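PDB 4TKO: EmrA, which serves as the periplasmic adaptor of a major facilitator superfamily multidrug efflux pump and probably helps to carry xenobiotics out of the cell. Local coordinates for residues A[253-267]-A[320-333]. Numbering follows the deposited sequence.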
ATOM      1  N   PRO A 253     -37.239 -11.145   3.867  1.00 39.63           N
ATOM      2  CA  PRO A 253     -38.640 -11.275   4.277  1.00 40.92           C
ATOM      3  C   PRO A 253     -39.636 -10.895   3.175  1.00 31.46           C
ATOM      4  O   PRO A 253     -40.745 -11.424   3.149  1.00 42.77           O
ATOM      5  CB  PRO A 253     -38.737 -10.323   5.466  1.00 47.64           C
ATOM      6  CG  PRO A 253     -37.350 -10.270   6.009  1.00 55.39           C
ATOM      7  CD  PRO A 253     -36.442 -10.357   4.816  1.00 39.94           C
ATOM      8  N   GLU A 254     -39.242 -10.014   2.267  1.00 31.30           N
ATOM      9  CA  GLU A 254     -40.090  -9.682   1.123  1.00 29.35           C
ATOM     10  C   GLU A 254     -40.251 -10.879   0.186  1.00 39.03           C
ATOM     11  O   GLU A 254     -41.131 -10.877  -0.667  1.00 40.34           O
ATOM     12  CB  GLU A 254     -39.520  -8.480   0.350  1.00 29.72           C
ATOM     13  CG  GLU A 254     -39.433  -7.207   1.202  1.00 47.26           C
ATOM     14  CD  GLU A 254     -38.611  -6.084   0.575  1.00 70.03           C
ATOM     15  OE1 GLU A 254     -37.384  -6.017   0.831  1.00 80.29           O
ATOM     16  OE2 GLU A 254     -39.197  -5.252  -0.152  1.00 71.25           O
ATOM     17  N   SER A 255     -39.414 -11.906   0.360  1.00 37.34           N
ATOM     18  CA  SER A 255     -39.442 -13.092  -0.500  1.00 26.86           C
ATOM     19  C   SER A 255     -40.613 -14.008  -0.175  1.00 43.97           C
ATOM     20  O   SER A 255     -41.091 -14.742  -1.039  1.00 45.73           O
ATOM     21  CB  SER A 255     -38.140 -13.892  -0.380  1.00 28.43           C
ATOM     22  OG  SER A 255     -37.054 -13.156  -0.894  1.00 54.86           O
ATOM     23  N   PHE A 256     -41.065 -13.968   1.074  1.00 33.24           N
ATOM     24  CA  PHE A 256     -42.121 -14.857   1.535  1.00 31.95           C
ATOM     25  C   PHE A 256     -43.459 -14.760   0.775  1.00 34.36           C
ATOM     26  O   PHE A 256     -43.954 -13.665   0.429  1.00 31.40           O
ATOM     27  CB  PHE A 256     -42.402 -14.602   3.012  1.00 31.30           C
ATOM     28  CG  PHE A 256     -41.349 -15.111   3.940  1.00 25.47           C
ATOM     29  CD1 PHE A 256     -41.011 -16.458   3.960  1.00 24.50           C
ATOM     30  CD2 PHE A 256     -40.722 -14.248   4.831  1.00 25.18           C
ATOM     31  CE1 PHE A 256     -40.044 -16.945   4.849  1.00 21.74           C
ATOM     32  CE2 PHE A 256     -39.769 -14.727   5.726  1.00 30.97           C
ATOM     33  CZ  PHE A 256     -39.426 -16.081   5.731  1.00 21.79           C
ATOM     34  N   TYR A 257     -44.040 -15.932   0.536  1.00 23.74           N
ATOM     35  CA  TYR A 257     -45.397 -16.046   0.038  1.00 29.60           C
ATOM     36  C   TYR A 257     -46.044 -17.266   0.652  1.00 33.85           C
ATOM     37  O   TYR A 257     -45.380 -18.091   1.292  1.00 33.83           O
ATOM     38  CB  TYR A 257     -45.445 -16.141  -1.483  1.00 23.47           C
ATOM     39  CG  TYR A 257     -44.785 -17.375  -2.045  1.00 41.60           C
ATOM     40  CD1 TYR A 257     -43.405 -17.471  -2.099  1.00 34.70           C
ATOM     41  CD2 TYR A 257     -45.536 -18.435  -2.545  1.00 39.10           C
ATOM     42  CE1 TYR A 257     -42.788 -18.571  -2.619  1.00 33.85           C
ATOM     43  CE2 TYR A 257     -44.914 -19.558  -3.074  1.00 34.84           C
ATOM     44  CZ  TYR A 257     -43.535 -19.614  -3.104  1.00 43.44           C
ATOM     45  OH  TYR A 257     -42.874 -20.705  -3.618  1.00 55.18           O
ATOM     46  N   VAL A 258     -47.353 -17.375   0.471  1.00 37.44           N
ATOM     47  CA  VAL A 258     -48.055 -18.540   0.967  1.00 33.16           C
ATOM     48  C   VAL A 258     -48.440 -19.385  -0.216  1.00 34.21           C
ATOM     49  O   VAL A 258     -48.863 -18.858  -1.260  1.00 39.35           O
ATOM     50  CB  VAL A 258     -49.288 -18.161   1.782  1.00 33.36           C
ATOM     51  CG1 VAL A 258     -50.093 -19.399   2.130  1.00 27.29           C
ATOM     52  CG2 VAL A 258     -48.861 -17.422   3.035  1.00 25.68           C
ATOM     53  N   GLU A 259     -48.227 -20.689  -0.072  1.00 28.95           N
ATOM     54  CA  GLU A 259     -48.602 -21.626  -1.110  1.00 34.43           C
ATOM     55  C   GLU A 259     -49.745 -22.468  -0.600  1.00 25.50           C
ATOM     56  O   GLU A 259     -49.678 -23.084   0.475  1.00 25.84           O
ATOM     57  CB  GLU A 259     -47.425 -22.502  -1.525  1.00 37.41           C
ATOM     58  CG  GLU A 259     -47.733 -23.435  -2.704  1.00 49.33           C
ATOM     59  CD  GLU A 259     -46.862 -24.701  -2.724  1.00 64.19           C
ATOM     60  OE1 GLU A 259     -46.484 -25.149  -3.831  1.00 69.53           O
ATOM     61  OE2 GLU A 259     -46.559 -25.257  -1.639  1.00 57.43           O
ATOM     62  N   VAL A 260     -50.804 -22.485  -1.382  1.00 28.60           N
ATOM     63  CA  VAL A 260     -52.010 -23.190  -0.995  1.00 42.47           C
ATOM     64  C   VAL A 260     -52.286 -24.288  -2.003  1.00 43.92           C
ATOM     65  O   VAL A 260     -52.222 -24.052  -3.213  1.00 43.13           O
ATOM     66  CB  VAL A 260     -53.190 -22.210  -0.895  1.00 41.46           C
ATOM     67  CG1 VAL A 260     -54.468 -22.934  -0.626  1.00 42.23           C
ATOM     68  CG2 VAL A 260     -52.917 -21.213   0.219  1.00 45.55           C
ATOM     69  N   LEU A 261     -52.534 -25.496  -1.503  1.00 37.08           N
ATOM     70  CA  LEU A 261     -52.929 -26.617  -2.368  1.00 52.04           C
ATOM     71  C   LEU A 261     -54.439 -26.759  -2.350  1.00 47.02           C
ATOM     72  O   LEU A 261     -55.010 -27.283  -1.389  1.00 49.40           O
ATOM     73  CB  LEU A 261     -52.275 -27.928  -1.925  1.00 42.39           C
ATOM     74  CG  LEU A 261     -50.777 -27.861  -2.141  1.00 38.96           C
ATOM     75  CD1 LEU A 261     -50.158 -29.213  -1.959  1.00 33.11           C
ATOM     76  CD2 LEU A 261     -50.489 -27.291  -3.531  1.00 50.34           C
ATOM     77  N   LEU A 262     -55.083 -26.286  -3.408  1.00 42.76           N
ATOM     78  CA  LEU A 262     -56.540 -26.192  -3.423  1.00 53.67           C
ATOM     79  C   LEU A 262     -57.198 -27.326  -4.204  1.00 53.22           C
ATOM     80  O   LEU A 262     -56.820 -27.592  -5.353  1.00 57.07           O
ATOM     81  CB  LEU A 262     -56.959 -24.841  -4.011  1.00 46.79           C
ATOM     82  CG  LEU A 262     -58.311 -24.306  -3.544  1.00 57.17           C
ATOM     83  CD1 LEU A 262     -58.635 -24.831  -2.154  1.00 56.72           C
ATOM     84  CD2 LEU A 262     -58.267 -22.797  -3.537  1.00 44.18           C
ATOM     85  N   GLU A 263     -58.180 -27.988  -3.585  1.00 54.33           N
ATOM     86  CA  GLU A 263     -58.980 -28.998  -4.291  1.00 52.36           C
ATOM     87  C   GLU A 263     -59.577 -28.362  -5.546  1.00 54.84           C
ATOM     88  O   GLU A 263     -60.010 -27.208  -5.512  1.00 64.62           O
ATOM     89  CB  GLU A 263     -60.069 -29.560  -3.380  1.00 49.48           C
ATOM     90  CG  GLU A 263     -59.620 -29.692  -1.919  1.00 72.70           C
ATOM     91  CD  GLU A 263     -60.555 -30.553  -1.071  1.00 94.72           C
ATOM     92  OE1 GLU A 263     -61.621 -30.961  -1.582  1.00107.36           O
ATOM     93  OE2 GLU A 263     -60.221 -30.825   0.108  1.00 74.70           O
ATOM     94  N   GLU A 264     -59.562 -29.085  -6.664  1.00 62.92           N
ATOM     95  CA  GLU A 264     -59.951 -28.479  -7.939  1.00 69.52           C
ATOM     96  C   GLU A 264     -61.412 -28.071  -7.915  1.00 70.41           C
ATOM     97  O   GLU A 264     -61.819 -27.102  -8.571  1.00 51.57           O
ATOM     98  CB  GLU A 264     -59.697 -29.433  -9.106  1.00 94.62           C
ATOM     99  CG  GLU A 264     -60.046 -28.837 -10.473  1.00 91.36           C
ATOM    100  CD  GLU A 264     -59.877 -29.826 -11.613  1.00111.15           C
ATOM    101  OE1 GLU A 264     -59.052 -30.764 -11.481  1.00104.71           O
ATOM    102  OE2 GLU A 264     -60.577 -29.662 -12.639  1.00118.43           O
ATOM    103  N   THR A 265     -62.185 -28.828  -7.141  1.00 71.13           N
ATOM    104  CA  THR A 265     -63.607 -28.606  -6.989  1.00 51.76           C
ATOM    105  C   THR A 265     -63.866 -27.215  -6.403  1.00 68.89           C
ATOM    106  O   THR A 265     -64.645 -26.439  -6.964  1.00 74.58           O
ATOM    107  CB  THR A 265     -64.251 -29.711  -6.108  1.00 55.89           C
ATOM    108  OG1 THR A 265     -65.657 -29.771  -6.360  1.00 81.80           O
ATOM    109  CG2 THR A 265     -64.013 -29.467  -4.620  1.00 59.12           C
ATOM    110  N   LYS A 266     -63.195 -26.875  -5.304  1.00 66.28           N
ATOM    111  CA  LYS A 266     -63.441 -25.591  -4.665  1.00 63.04           C
ATOM    112  C   LYS A 266     -62.627 -24.490  -5.306  1.00 53.51           C
ATOM    113  O   LYS A 266     -62.304 -23.505  -4.662  1.00 73.28           O
ATOM    114  CB  LYS A 266     -63.154 -25.646  -3.162  1.00 45.23           C
ATOM    115  CG  LYS A 266     -62.117 -26.636  -2.748  1.00 64.17           C
ATOM    116  CD  LYS A 266     -61.779 -26.503  -1.267  1.00 63.81           C
ATOM    117  CE  LYS A 266     -62.856 -27.066  -0.367  1.00 53.98           C
ATOM    118  NZ  LYS A 266     -62.404 -27.087   1.064  1.00 60.87           N
ATOM    119  N   LEU A 267     -62.317 -24.634  -6.584  1.00 50.12           N
ATOM    120  CA  LEU A 267     -61.560 -23.601  -7.268  1.00 46.61           C
ATOM    121  C   LEU A 267     -62.464 -22.755  -8.155  1.00 59.42           C
ATOM    122  O   LEU A 267     -61.992 -21.863  -8.864  1.00 62.16           O
ATOM    123  CB  LEU A 267     -60.437 -24.227  -8.094  1.00 57.49           C
ATOM    124  CG  LEU A 267     -59.381 -23.251  -8.623  1.00 65.83           C
ATOM    125  CD1 LEU A 267     -58.000 -23.751  -8.263  1.00 57.58           C
ATOM    126  CD2 LEU A 267     -59.507 -23.047 -10.135  1.00 73.93           C
ATOM    127  N   GLN A 320     -57.470 -34.356  -5.687  1.00 77.81           N
ATOM    128  CA  GLN A 320     -56.532 -33.906  -6.733  1.00 83.45           C
ATOM    129  C   GLN A 320     -56.290 -32.372  -6.712  1.00 89.62           C
ATOM    130  O   GLN A 320     -56.925 -31.606  -7.449  1.00 76.48           O
ATOM    131  CB  GLN A 320     -57.033 -34.353  -8.115  1.00 65.50           C
ATOM    132  CG  GLN A 320     -58.341 -33.707  -8.604  1.00 86.22           C
ATOM    133  CD  GLN A 320     -59.576 -34.115  -7.799  1.00103.60           C
ATOM    134  OE1 GLN A 320     -59.744 -35.283  -7.423  1.00101.65           O
ATOM    135  NE2 GLN A 320     -60.448 -33.144  -7.536  1.00 89.80           N
ATOM    136  N   ARG A 321     -55.336 -31.943  -5.883  1.00 66.83           N
ATOM    137  CA  ARG A 321     -55.222 -30.542  -5.467  1.00 45.75           C
ATOM    138  C   ARG A 321     -54.424 -29.660  -6.430  1.00 45.48           C
ATOM    139  O   ARG A 321     -53.548 -30.126  -7.140  1.00 53.39           O
ATOM    140  CB  ARG A 321     -54.605 -30.476  -4.057  1.00 44.08           C
ATOM    141  CG  ARG A 321     -55.461 -31.123  -2.955  1.00 38.50           C
ATOM    142  CD  ARG A 321     -54.658 -31.505  -1.721  1.00 40.14           C
ATOM    143  NE  ARG A 321     -55.483 -31.620  -0.515  1.00 48.81           N
ATOM    144  CZ  ARG A 321     -56.181 -30.613   0.019  1.00 69.86           C
ATOM    145  NH1 ARG A 321     -56.168 -29.417  -0.553  1.00 66.48           N
ATOM    146  NH2 ARG A 321     -56.903 -30.797   1.121  1.00 63.15           N
ATOM    147  N   ILE A 322     -54.734 -28.372  -6.453  1.00 56.02           N
ATOM    148  CA  ILE A 322     -54.050 -27.441  -7.344  1.00 49.83           C
ATOM    149  C   ILE A 322     -53.290 -26.356  -6.566  1.00 59.99           C
ATOM    150  O   ILE A 322     -53.871 -25.633  -5.756  1.00 49.10           O
ATOM    151  CB  ILE A 322     -55.049 -26.786  -8.312  1.00 40.95           C
ATOM    152  CG1 ILE A 322     -55.445 -27.785  -9.396  1.00 60.93           C
ATOM    153  CG2 ILE A 322     -54.453 -25.544  -8.969  1.00 48.95           C
ATOM    154  CD1 ILE A 322     -55.599 -27.157 -10.775  1.00 69.74           C
ATOM    155  N   PRO A 323     -51.978 -26.237  -6.816  1.00 62.29           N
ATOM    156  CA  PRO A 323     -51.154 -25.228  -6.148  1.00 60.72           C
ATOM    157  C   PRO A 323     -51.541 -23.808  -6.555  1.00 44.51           C
ATOM    158  O   PRO A 323     -51.561 -23.456  -7.746  1.00 44.92           O
ATOM    159  CB  PRO A 323     -49.730 -25.555  -6.621  1.00 46.72           C
ATOM    160  CG  PRO A 323     -49.803 -26.887  -7.193  1.00 47.72           C
ATOM    161  CD  PRO A 323     -51.181 -27.049  -7.738  1.00 60.89           C
ATOM    162  N   VAL A 324     -51.844 -22.997  -5.551  1.00 44.80           N
ATOM    163  CA  VAL A 324     -52.141 -21.594  -5.780  1.00 47.73           C
ATOM    164  C   VAL A 324     -51.187 -20.759  -4.953  1.00 41.33           C
ATOM    165  O   VAL A 324     -50.994 -21.007  -3.756  1.00 34.00           O
ATOM    166  CB  VAL A 324     -53.598 -21.229  -5.422  1.00 38.99           C
ATOM    167  CG1 VAL A 324     -53.889 -19.794  -5.829  1.00 39.27           C
ATOM    168  CG2 VAL A 324     -54.560 -22.167  -6.117  1.00 46.37           C
ATOM    169  N   LYS A 325     -50.579 -19.784  -5.615  1.00 34.15           N
ATOM    170  CA  LYS A 325     -49.586 -18.923  -4.997  1.00 40.38           C
ATOM    171  C   LYS A 325     -50.229 -17.625  -4.536  1.00 46.51           C
ATOM    172  O   LYS A 325     -50.928 -16.955  -5.302  1.00 46.80           O
ATOM    173  CB  LYS A 325     -48.443 -18.632  -5.979  1.00 44.76           C
ATOM    174  CG  LYS A 325     -47.201 -18.070  -5.326  1.00 49.77           C
ATOM    175  CD  LYS A 325     -46.211 -17.543  -6.347  1.00 74.27           C
ATOM    176  CE  LYS A 325     -45.104 -16.712  -5.690  1.00 50.09           C
ATOM    177  NZ  LYS A 325     -44.241 -16.032  -6.704  1.00 66.03           N
ATOM    178  N   ILE A 326     -49.980 -17.266  -3.283  1.00 36.68           N
ATOM    179  CA  ILE A 326     -50.523 -16.038  -2.726  1.00 35.09           C
ATOM    180  C   ILE A 326     -49.447 -15.019  -2.325  1.00 32.38           C
ATOM    181  O   ILE A 326     -48.579 -15.319  -1.494  1.00 37.43           O
ATOM    182  CB  ILE A 326     -51.370 -16.371  -1.510  1.00 39.31           C
ATOM    183  CG1 ILE A 326     -52.573 -17.202  -1.946  1.00 27.79           C
ATOM    184  CG2 ILE A 326     -51.772 -15.094  -0.763  1.00 32.19           C
ATOM    185  CD1 ILE A 326     -53.184 -17.959  -0.815  1.00 33.00           C
ATOM    186  N   LYS A 327     -49.504 -13.829  -2.916  1.00 36.13           N
ATOM    187  CA  LYS A 327     -48.629 -12.716  -2.518  1.00 43.66           C
ATOM    188  C   LYS A 327     -49.164 -11.992  -1.286  1.00 46.51           C
ATOM    189  O   LYS A 327     -50.355 -11.660  -1.215  1.00 46.87           O
ATOM    190  CB  LYS A 327     -48.460 -11.708  -3.652  1.00 44.90           C
ATOM    191  CG  LYS A 327     -47.899 -10.376  -3.181  1.00 44.02           C
ATOM    192  CD  LYS A 327     -47.168  -9.594  -4.276  1.00 51.51           C
ATOM    193  CE  LYS A 327     -48.109  -8.779  -5.151  1.00 70.98           C
ATOM    194  NZ  LYS A 327     -47.363  -7.795  -6.003  1.00 96.04           N
ATOM    195  N   ILE A 328     -48.281 -11.751  -0.317  1.00 42.91           N
ATOM    196  CA  ILE A 328     -48.681 -11.116   0.940  1.00 39.56           C
ATOM    197  C   ILE A 328     -48.717  -9.604   0.838  1.00 38.11           C
ATOM    198  O   ILE A 328     -47.824  -8.985   0.255  1.00 40.37           O
ATOM    199  CB  ILE A 328     -47.739 -11.492   2.057  1.00 42.39           C
ATOM    200  CG1 ILE A 328     -47.463 -12.993   2.001  1.00 30.27           C
ATOM    201  CG2 ILE A 328     -48.293 -11.018   3.393  1.00 36.88           C
ATOM    202  CD1 ILE A 328     -46.567 -13.491   3.110  1.00 33.42           C
ATOM    203  N   THR A 329     -49.744  -8.999   1.414  1.00 43.72           N
ATOM    204  CA  THR A 329     -49.918  -7.558   1.266  1.00 45.25           C
ATOM    205  C   THR A 329     -50.143  -6.816   2.580  1.00 47.05           C
ATOM    206  O   THR A 329     -50.054  -5.595   2.617  1.00 54.60           O
ATOM    207  CB  THR A 329     -51.082  -7.243   0.321  1.00 43.45           C
ATOM    208  OG1 THR A 329     -52.276  -7.900   0.778  1.00 43.28           O
ATOM    209  CG2 THR A 329     -50.734  -7.702  -1.097  1.00 27.48           C
ATOM    210  N   LYS A 330     -50.430  -7.549   3.650  1.00 37.67           N
ATOM    211  CA  LYS A 330     -50.526  -6.946   4.965  1.00 37.91           C
ATOM    212  C   LYS A 330     -50.218  -7.982   6.034  1.00 33.00           C
ATOM    213  O   LYS A 330     -50.636  -9.134   5.927  1.00 41.65           O
ATOM    214  CB  LYS A 330     -51.914  -6.335   5.169  1.00 54.06           C
ATOM    215  CG  LYS A 330     -52.133  -5.740   6.543  1.00 39.14           C
ATOM    216  CD  LYS A 330     -53.335  -4.815   6.541  1.00 69.54           C
ATOM    217  CE  LYS A 330     -53.618  -4.278   7.939  1.00 88.07           C
ATOM    218  NZ  LYS A 330     -54.753  -3.307   7.962  1.00 98.67           N
ATOM    219  N   GLY A 331     -49.470  -7.570   7.055  1.00 34.55           N
ATOM    220  CA  GLY A 331     -49.023  -8.471   8.107  1.00 21.68           C
ATOM    221  C   GLY A 331     -47.515  -8.384   8.296  1.00 47.65           C
ATOM    222  O   GLY A 331     -46.769  -7.963   7.387  1.00 36.56           O
ATOM    223  N   ASP A 332     -47.053  -8.794   9.474  1.00 29.54           N
ATOM    224  CA  ASP A 332     -45.647  -8.625   9.823  1.00 36.87           C
ATOM    225  C   ASP A 332     -44.716  -9.682   9.201  1.00 41.28           C
ATOM    226  O   ASP A 332     -44.546 -10.785   9.737  1.00 36.90           O
ATOM    227  CB  ASP A 332     -45.492  -8.630  11.347  1.00 48.13           C
ATOM    228  CG  ASP A 332     -44.108  -8.189  11.793  1.00 57.27           C
ATOM    229  OD1 ASP A 332     -43.340  -7.668  10.947  1.00 64.91           O
ATOM    230  OD2 ASP A 332     -43.789  -8.353  12.988  1.00 63.41           O
ATOM    231  N   LEU A 333     -44.080  -9.316   8.096  1.00 28.40           N
ATOM    232  CA  LEU A 333     -43.186 -10.218   7.374  1.00 36.06           C
ATOM    233  C   LEU A 333     -42.036 -10.787   8.191  1.00 35.10           C
ATOM    234  O   LEU A 333     -41.645 -11.924   7.989  1.00 48.03           O
ATOM    235  CB  LEU A 333     -42.605  -9.512   6.157  1.00 23.57           C
ATOM    236  CG  LEU A 333     -43.695  -9.142   5.176  1.00 21.50           C
ATOM    237  CD1 LEU A 333     -43.105  -8.431   4.000  1.00 23.12           C
ATOM    238  CD2 LEU A 333     -44.390 -10.408   4.762  1.00 30.39           C
TER
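Lys325 NZ has two partners, the Tyr257 ring and the Asp18 carboxylate: it stands 4.8 Å from the centroid of the Tyr257 ring, nearly on the ring normal, as a cation-pi pair, and forms a salt bridge with Asp18 of strand 7-24. Tyr257 and Lys325 belong to the antiparallel strands 256-263 and 321-330, paired in the beta-barrel domain characteristic of AaeA-like adaptors. Tyr257 CG sits between its backbone N and carbonyl carbon (chi1 64°), which brings one ring face against the Lys325 side chain. Lys325, extended beyond CG, crosses Tyr257 at about a right angle, its CE 3.7 Å from the centroid of the Tyr257 ring and over one face.

Three hydrogen-bonded pairs, Val258 with Ile326, Val260 with Val324 and Leu262 with Ile322, zip the strands together; Val324 N to Val260 O, at 2.6 Å, is nearly linear. These six residues turn their side chains to the face opposite Tyr257 and Lys325. There Val260 CG2 meets Ile326 CD1, and Val344 of strand 342-347 packs against both side chains, consistent with this apolar layer facing the barrel interior. Leu267 CD1 adds to this face, 4.0 Å from Ile322 CG2.

On the tyrosine side, Leu261 CD2 lies against the Pro323 ring, 3.6 Å from Pro323 CB. Farther along this side, the chains of Glu263 and Arg321 run alongside each other, with CG of the glutamate over one face of the guanidinium. Their carboxylate and guanidinium planes are 89° apart, and Glu263 OE2, 3.5 Å from Arg321 NH2, sits off the guanidinium plane, so the salt bridge rests on charge, with no N-H aimed at the oxygen.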